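Local coordinates for integron cassette protein (Vibrio cholerae, PDB 3FY6), which is of unknown function, a product of a mobile integron gene cassette that folds as an antiparallel sheet packed against helices and pairs into a dimer, at residues 14-19 with 64-69; 27-32 with 36-41; 72-77 with 110-115. All coordinates share one frame; numbering follows the deposited sequence.

Contact 1: 14-19 with 64-69; sequences LNIYSP and DIMNND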
# COMPACT_ATOMS: atom_id res chain seq x y z
N LEU A 14 13.33 -6.46 12.00
CA LEU A 14 12.99 -5.22 11.31
C LEU A 14 12.24 -4.27 12.25
O LEU A 14 11.46 -4.71 13.08
CB LEU A 14 12.15 -5.52 10.07
CG LEU A 14 12.82 -6.37 8.99
CD1 LEU A 14 11.84 -6.70 7.87
CD2 LEU A 14 14.05 -5.65 8.44
N ASN A 15 12.49 -2.97 12.13
CA ASN A 15 11.91 -2.01 13.06
C ASN A 15 10.87 -1.13 12.38
O ASN A 15 11.20 -0.24 11.59
CB ASN A 15 13.02 -1.15 13.68
CG ASN A 15 14.19 -2.00 14.19
OD1 ASN A 15 15.33 -1.81 13.78
ND2 ASN A 15 13.89 -2.94 15.07
N ILE A 16 9.60 -1.39 12.68
CA ILE A 16 8.51 -0.70 12.00
C ILE A 16 7.80 0.28 12.94
O ILE A 16 7.25 -0.12 13.96
CB ILE A 16 7.47 -1.70 11.46
CG1 ILE A 16 8.15 -2.74 10.56
CG2 ILE A 16 6.34 -0.97 10.73
CD1 ILE A 16 8.57 -2.20 9.20
N TYR A 17 7.80 1.56 12.59
CA TYR A 17 7.19 2.56 13.47
C TYR A 17 5.68 2.45 13.50
O TYR A 17 5.03 2.42 12.45
CB TYR A 17 7.60 3.99 13.10
CG TYR A 17 7.04 4.97 14.10
CD1 TYR A 17 7.68 5.17 15.32
CD2 TYR A 17 5.85 5.65 13.85
CE1 TYR A 17 7.15 6.04 16.27
CE2 TYR A 17 5.31 6.53 14.79
CZ TYR A 17 5.97 6.72 16.00
OH TYR A 17 5.46 7.58 16.93
N SER A 18 5.12 2.39 14.70
CA SER A 18 3.68 2.26 14.91
C SER A 18 3.12 3.45 15.68
O SER A 18 3.43 3.64 16.85
CB SER A 18 3.37 0.99 15.69
OG SER A 18 2.06 1.05 16.25
N PRO A 19 2.26 4.24 15.03
CA PRO A 19 1.60 5.37 15.69
C PRO A 19 0.69 4.89 16.81
O PRO A 19 0.35 5.65 17.71
CB PRO A 19 0.75 5.99 14.58
CG PRO A 19 1.36 5.50 13.30
CD PRO A 19 1.88 4.13 13.61
N ASP A 64 -2.24 -6.79 6.59
CA ASP A 64 -3.23 -6.96 7.65
C ASP A 64 -2.64 -6.79 9.04
O ASP A 64 -3.18 -6.06 9.87
CB ASP A 64 -3.91 -8.34 7.55
CG ASP A 64 -4.84 -8.46 6.36
OD1 ASP A 64 -5.26 -7.41 5.81
OD2 ASP A 64 -5.16 -9.60 5.97
N ILE A 65 -1.53 -7.48 9.32
CA ILE A 65 -0.95 -7.40 10.66
C ILE A 65 -0.37 -6.02 10.95
O ILE A 65 -0.47 -5.52 12.06
CB ILE A 65 0.07 -8.55 10.97
CG1 ILE A 65 1.34 -8.42 10.15
CG2 ILE A 65 -0.57 -9.92 10.73
CD1 ILE A 65 2.24 -9.66 10.23
N MSE A 66 0.20 -5.39 9.93
CA MSE A 66 0.66 -4.02 10.07
C MSE A 66 -0.49 -3.01 10.28
O MSE A 66 -0.31 -2.01 10.99
CB MSE A 66 1.54 -3.62 8.89
CG MSE A 66 2.87 -4.37 8.84
SE MSE A 66 4.05 -3.55 7.53
CE MSE A 66 5.61 -4.72 7.71
N ASN A 67 -1.64 -3.27 9.66
CA ASN A 67 -2.81 -2.40 9.84
C ASN A 67 -3.17 -2.39 11.31
O ASN A 67 -3.65 -1.39 11.83
CB ASN A 67 -4.02 -2.90 9.03
CG ASN A 67 -3.94 -2.55 7.53
OD1 ASN A 67 -4.81 -2.95 6.76
ND2 ASN A 67 -2.90 -1.82 7.13
N ASN A 68 -2.93 -3.51 11.98
CA ASN A 68 -3.21 -3.60 13.40
C ASN A 68 -2.31 -2.69 14.24
O ASN A 68 -2.67 -2.30 15.34
CB ASN A 68 -3.11 -5.06 13.87
CG ASN A 68 -4.34 -5.86 13.50
OD1 ASN A 68 -5.42 -5.29 13.29
ND2 ASN A 68 -4.20 -7.17 13.42
N ASP A 69 -1.14 -2.36 13.70
CA ASP A 69 -0.27 -1.38 14.35
C ASP A 69 -0.55 0.04 13.84
O ASP A 69 0.23 0.96 14.07
CB ASP A 69 1.20 -1.73 14.13
CG ASP A 69 1.68 -2.86 15.05
OD1 ASP A 69 0.99 -3.16 16.05
OD2 ASP A 69 2.76 -3.43 14.76
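Ser18 and Asp69 tie the end of the first sheet strand, an outermost strand of the antiparallel sheet, to the turn that follows the short helix 62-67, some 45 residues further along the chain. The polar part is one hydrogen bond: Ser18 OG donates to Asp69 O at 2.8 Å. The hydroxyl gets there because OG stands anti to the backbone N (chi1 162°), and it meets the carbonyl at a C=O...O angle of 125°, tilted 20° from the carbonyl plane. The same OG accepts from Trp21 N, and the Asp69 carboxylate is held at OD1 by Trp21 NE1 and at OD2 by Tyr27 OH.

The apolar part is smaller. Ile16 lies at about a right angle to the selenomethionine Met66, whose chain runs extended beyond CG and brings only its terminal methyl close, CE to Ile16 CD1 at 4.2 Å. Tyr27 touches both of these side chains, and Ala106 of helix 95-114 also packs on Ile16. Next in the chain after Ser18, the exposed Pro19 sets CD 3.6 Å from the same Asp69 O.

Contact 2: 27-32 with 36-41; sequences YIVELH and MEISMG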
# COMPACT_ATOMS: atom_id res chain seq x y z
N TYR A 27 9.49 -6.56 13.91
CA TYR A 27 8.96 -7.66 13.12
C TYR A 27 10.10 -8.62 12.88
O TYR A 27 11.14 -8.24 12.36
CB TYR A 27 8.42 -7.14 11.79
CG TYR A 27 7.06 -6.49 11.91
CD1 TYR A 27 6.90 -5.32 12.65
CD2 TYR A 27 5.94 -7.04 11.29
CE1 TYR A 27 5.66 -4.71 12.76
CE2 TYR A 27 4.69 -6.44 11.40
CZ TYR A 27 4.56 -5.28 12.14
OH TYR A 27 3.32 -4.69 12.26
N ILE A 28 9.92 -9.87 13.28
CA ILE A 28 10.99 -10.85 13.14
C ILE A 28 10.76 -11.72 11.91
O ILE A 28 9.76 -12.43 11.81
CB ILE A 28 11.14 -11.73 14.40
CG1 ILE A 28 11.24 -10.84 15.64
CG2 ILE A 28 12.38 -12.61 14.30
CD1 ILE A 28 11.25 -11.62 16.94
N VAL A 29 11.68 -11.63 10.96
CA VAL A 29 11.61 -12.44 9.76
C VAL A 29 12.53 -13.65 9.89
O VAL A 29 13.74 -13.51 10.03
CB VAL A 29 12.05 -11.64 8.53
CG1 VAL A 29 11.82 -12.46 7.26
CG2 VAL A 29 11.28 -10.32 8.45
N GLU A 30 11.94 -14.85 9.85
CA GLU A 30 12.74 -16.07 9.87
C GLU A 30 12.82 -16.66 8.47
O GLU A 30 11.80 -17.04 7.89
CB GLU A 30 12.12 -17.10 10.82
CG GLU A 30 12.61 -17.02 12.25
CD GLU A 30 12.40 -18.34 12.99
OE1 GLU A 30 12.27 -19.39 12.32
OE2 GLU A 30 12.38 -18.32 14.24
N LEU A 31 14.02 -16.73 7.92
CA LEU A 31 14.23 -17.29 6.59
C LEU A 31 14.75 -18.71 6.70
O LEU A 31 15.78 -18.94 7.33
CB LEU A 31 15.23 -16.44 5.80
CG LEU A 31 14.92 -14.96 5.72
CD1 LEU A 31 16.03 -14.22 5.00
CD2 LEU A 31 13.60 -14.76 5.01
N HIS A 32 14.05 -19.64 6.08
CA HIS A 32 14.51 -21.02 5.97
C HIS A 32 14.45 -21.38 4.50
O HIS A 32 13.83 -20.67 3.70
CB HIS A 32 13.59 -21.98 6.74
CG HIS A 32 13.53 -21.72 8.21
ND1 HIS A 32 14.26 -22.46 9.12
CD2 HIS A 32 12.83 -20.82 8.93
CE1 HIS A 32 14.01 -22.02 10.34
NE2 HIS A 32 13.14 -21.03 10.25
N MSE A 36 9.29 -19.13 4.85
CA MSE A 36 9.65 -17.92 5.59
C MSE A 36 8.53 -17.60 6.56
O MSE A 36 7.36 -17.80 6.25
CB MSE A 36 9.86 -16.74 4.64
CG MSE A 36 9.97 -15.38 5.34
SE MSE A 36 9.96 -13.87 4.07
CE MSE A 36 8.82 -14.64 2.75
N GLU A 37 8.89 -17.12 7.75
CA GLU A 37 7.89 -16.65 8.70
C GLU A 37 8.16 -15.21 9.11
O GLU A 37 9.31 -14.77 9.13
CB GLU A 37 7.84 -17.55 9.94
CG GLU A 37 7.40 -18.97 9.63
CD GLU A 37 7.16 -19.79 10.88
OE1 GLU A 37 7.62 -19.39 11.97
OE2 GLU A 37 6.49 -20.84 10.77
N ILE A 38 7.09 -14.49 9.40
CA ILE A 38 7.19 -13.11 9.87
C ILE A 38 6.35 -13.00 11.13
O ILE A 38 5.14 -13.28 11.12
CB ILE A 38 6.66 -12.11 8.83
CG1 ILE A 38 7.40 -12.29 7.49
CG2 ILE A 38 6.79 -10.68 9.33
CD1 ILE A 38 6.58 -11.83 6.29
N SER A 39 7.01 -12.62 12.22
CA SER A 39 6.35 -12.52 13.52
C SER A 39 6.32 -11.10 14.04
O SER A 39 7.29 -10.35 13.91
CB SER A 39 7.05 -13.42 14.54
OG SER A 39 6.85 -14.79 14.23
N MSE A 40 5.20 -10.73 14.64
CA MSE A 40 5.06 -9.48 15.35
C MSE A 40 4.37 -9.85 16.64
O MSE A 40 3.20 -10.23 16.63
CB MSE A 40 4.18 -8.51 14.55
CG MSE A 40 4.55 -7.04 14.72
SE MSE A 40 4.07 -6.20 16.43
CE MSE A 40 2.29 -6.97 16.67
N GLY A 41 5.10 -9.80 17.74
CA GLY A 41 4.56 -10.23 19.01
C GLY A 41 4.09 -11.67 18.94
O GLY A 41 4.86 -12.57 18.62
O HOH W 1 9.18 -15.15 12.28
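Ile28 and Ser39 form a hydrogen-bonded pair in the beta hairpin of strands 23-31 and 35-40, whose segments 27-31 and 36-40 run antiparallel at 164° in the middle of the sheet. Glu30 and Glu37 form the next such pair. In the first, Ile28 N reaches Ser39 O at 2.7 Å and Ser39 N returns to Ile28 O; in the second, Glu30 N reaches Glu37 O at 2.7 Å and Glu37 N returns to Glu30 O. Between them Val29 and Ile38 make a non-hydrogen-bonded pair, where Val29 CA lies 3.3 Å from Glu37 O in a CA-H...O contact.

The apolar contacts lie on the face of Val29, Leu31, Met36 and Ile38, which is covered by Phe81, Trp85 and Trp88 of helix 77-89. Leu31 and the selenomethionine Met36 lie side by side and point the same way, with Leu31 CD2 3.7 Å from Met36 CG. Met36 holds CG anti to its own N and bends at chi3; its SE comes 4.0 Å from Val29 CG1. Further along, Ile38 CG2 is near the edge of the Tyr27 ring.

The other face carries Glu30, Glu37 and Ser39 together with Ile28. A water donates to Ile28 O and also hydrogen-bonds Ser39 OG, whose stronger partner is Thr44 OG1. Just past the strand end, His32 NE2 donates to Glu30 OE1 at 2.8 Å, nearly straight at 172°; OE1 lies in the imidazole plane and is met on its anti side, with NE2 22° out of the carboxylate plane.

Contact 3: 72-77 with 110-115; sequences YPPEIT and NKVTEA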
# COMPACT_ATOMS: atom_id res chain seq x y z
N TYR A 72 0.08 1.49 7.35
CA TYR A 72 -0.54 1.25 6.04
C TYR A 72 0.55 1.22 4.98
O TYR A 72 0.84 2.23 4.36
CB TYR A 72 -1.60 2.33 5.76
CG TYR A 72 -2.56 2.41 6.92
CD1 TYR A 72 -3.66 1.57 6.98
CD2 TYR A 72 -2.32 3.26 8.00
CE1 TYR A 72 -4.53 1.60 8.06
CE2 TYR A 72 -3.18 3.30 9.08
CZ TYR A 72 -4.28 2.46 9.10
OH TYR A 72 -5.15 2.49 10.18
N PRO A 73 1.15 0.04 4.78
CA PRO A 73 2.30 -0.14 3.91
C PRO A 73 1.84 -0.26 2.47
O PRO A 73 0.68 -0.59 2.24
CB PRO A 73 2.87 -1.50 4.35
CG PRO A 73 1.77 -2.16 5.18
CD PRO A 73 0.58 -1.25 5.21
N PRO A 74 2.72 0.01 1.51
CA PRO A 74 2.33 -0.21 0.11
C PRO A 74 1.88 -1.67 -0.05
O PRO A 74 2.38 -2.56 0.64
CB PRO A 74 3.63 0.04 -0.65
CG PRO A 74 4.42 0.97 0.26
CD PRO A 74 4.10 0.52 1.64
N GLU A 75 0.93 -1.91 -0.94
CA GLU A 75 0.35 -3.25 -1.08
C GLU A 75 1.39 -4.29 -1.55
O GLU A 75 1.27 -5.47 -1.23
CB GLU A 75 -0.86 -3.21 -2.02
CG GLU A 75 -1.15 -4.52 -2.76
CD GLU A 75 -1.72 -5.60 -1.85
OE1 GLU A 75 -2.43 -5.26 -0.88
OE2 GLU A 75 -1.46 -6.80 -2.11
N ILE A 76 2.40 -3.84 -2.29
CA ILE A 76 3.44 -4.74 -2.80
C ILE A 76 4.47 -5.18 -1.74
O ILE A 76 5.35 -6.00 -2.02
CB ILE A 76 4.21 -4.07 -3.94
CG1 ILE A 76 4.96 -5.12 -4.77
CG2 ILE A 76 5.15 -2.98 -3.38
CD1 ILE A 76 5.70 -4.54 -5.98
N THR A 77 4.36 -4.65 -0.53
CA THR A 77 5.34 -4.94 0.53
C THR A 77 5.59 -6.45 0.76
O THR A 77 6.72 -6.90 0.86
CB THR A 77 4.95 -4.26 1.85
OG1 THR A 77 4.85 -2.85 1.64
CG2 THR A 77 6.00 -4.53 2.94
N ASN A 110 8.48 2.90 6.84
CA ASN A 110 8.53 3.99 7.81
C ASN A 110 8.33 5.35 7.15
O ASN A 110 7.65 6.22 7.68
CB ASN A 110 9.82 3.93 8.67
CG ASN A 110 9.86 2.72 9.60
OD1 ASN A 110 10.93 2.18 9.90
ND2 ASN A 110 8.68 2.25 10.01
N LYS A 111 8.90 5.54 5.96
CA LYS A 111 8.71 6.80 5.24
C LYS A 111 7.24 7.02 4.85
O LYS A 111 6.74 8.14 4.88
CB LYS A 111 9.61 6.86 4.01
CG LYS A 111 11.08 7.12 4.33
CD LYS A 111 11.90 7.17 3.05
CE LYS A 111 13.40 7.05 3.31
NZ LYS A 111 14.16 6.88 2.03
N VAL A 112 6.58 5.95 4.45
CA VAL A 112 5.17 5.99 4.09
C VAL A 112 4.33 6.47 5.28
O VAL A 112 3.52 7.39 5.17
CB VAL A 112 4.70 4.60 3.63
CG1 VAL A 112 3.17 4.59 3.38
CG2 VAL A 112 5.46 4.20 2.35
N THR A 113 4.56 5.84 6.43
CA THR A 113 3.86 6.18 7.66
C THR A 113 4.07 7.65 8.02
O THR A 113 3.12 8.38 8.30
CB THR A 113 4.37 5.29 8.81
OG1 THR A 113 4.06 3.92 8.51
CG2 THR A 113 3.71 5.70 10.15
N GLU A 114 5.33 8.07 7.97
CA GLU A 114 5.71 9.45 8.28
C GLU A 114 5.02 10.45 7.35
O GLU A 114 4.66 11.55 7.76
CB GLU A 114 7.23 9.60 8.22
CG GLU A 114 7.75 11.03 8.33
CD GLU A 114 9.25 11.14 8.04
OE1 GLU A 114 9.78 10.34 7.23
OE2 GLU A 114 9.89 12.04 8.63
N ALA A 115 4.82 10.05 6.10
CA ALA A 115 4.23 10.94 5.10
C ALA A 115 2.71 10.85 5.00
O ALA A 115 2.10 11.51 4.18
CB ALA A 115 4.87 10.69 3.73
O HOH W 2 1.55 3.89 7.47
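Val112 points its two methyls from helix 95-114 into the proline-rich loop, ending in a type I beta turn, that joins helix 62-67 to helix 77-89, and the branches divide the work. CG1, anti to the backbone N (chi1 174°), comes against the carbonyl of Tyr72, 3.5 Å from its O. CG2, anti to the carbonyl carbon, takes the Pro74 ring: both Pro74 CG and CD lie at 4.0 Å from it. The two side chains run past one another in opposing directions, with the methyl against the CG-CD side of the ring. No direct hydrogen bond crosses between the two segments.

One water does bridge them. It accepts from Tyr72 N at 2.8 Å and hydrogen-bonds Thr113 OG1 at 2.7 Å, linking the loop backbone to the residue after Val112; Thr113 OG1 is also bonded to Val109 O within its helix.

The dimer partner adds to this small, buried contact: Trp108 NE1 of the second subunit hydrogen-bonds Val112 O, and Tyr72 of that subunit packs on Pro74. Tyr72 of this chain is met edge-to-face by Phe126 of the same chain.

The turn spans Pro74 to Thr77 and leads into helix 77-89. The Pro74 carbonyl is gripped twice by Thr77, by its backbone N at 3.1 Å and by its hydroxyl, both from the same face of the carbonyl plane. The hydroxyl bond, Thr77 OG1 to Pro74 O, is the shorter of the two at 2.7 Å.

In the fold
Contact 1 and contact 2 share the sheet: 14-19 and 27-32 lie on neighbouring strands, and the hairpin of contact 2 is nested along the chain inside the loop closed by contact 1. They meet through the backbone, Leu14 O with Tyr27 N, and where Met66 packs on Tyr27. Contact 2 is the most regular, held by backbone bonds and only partly buried, one face apolar under a helix and the other mainly polar. Contact 1 is buried and rests on a single side-chain hydrogen bond plus a methyl contact. Contact 3, also buried, joins a loop to a helix through methyl packing and a water, and differs in being reached by the second subunit. It lies about 19 Å from contact 2, centre to centre, but touches contact 1.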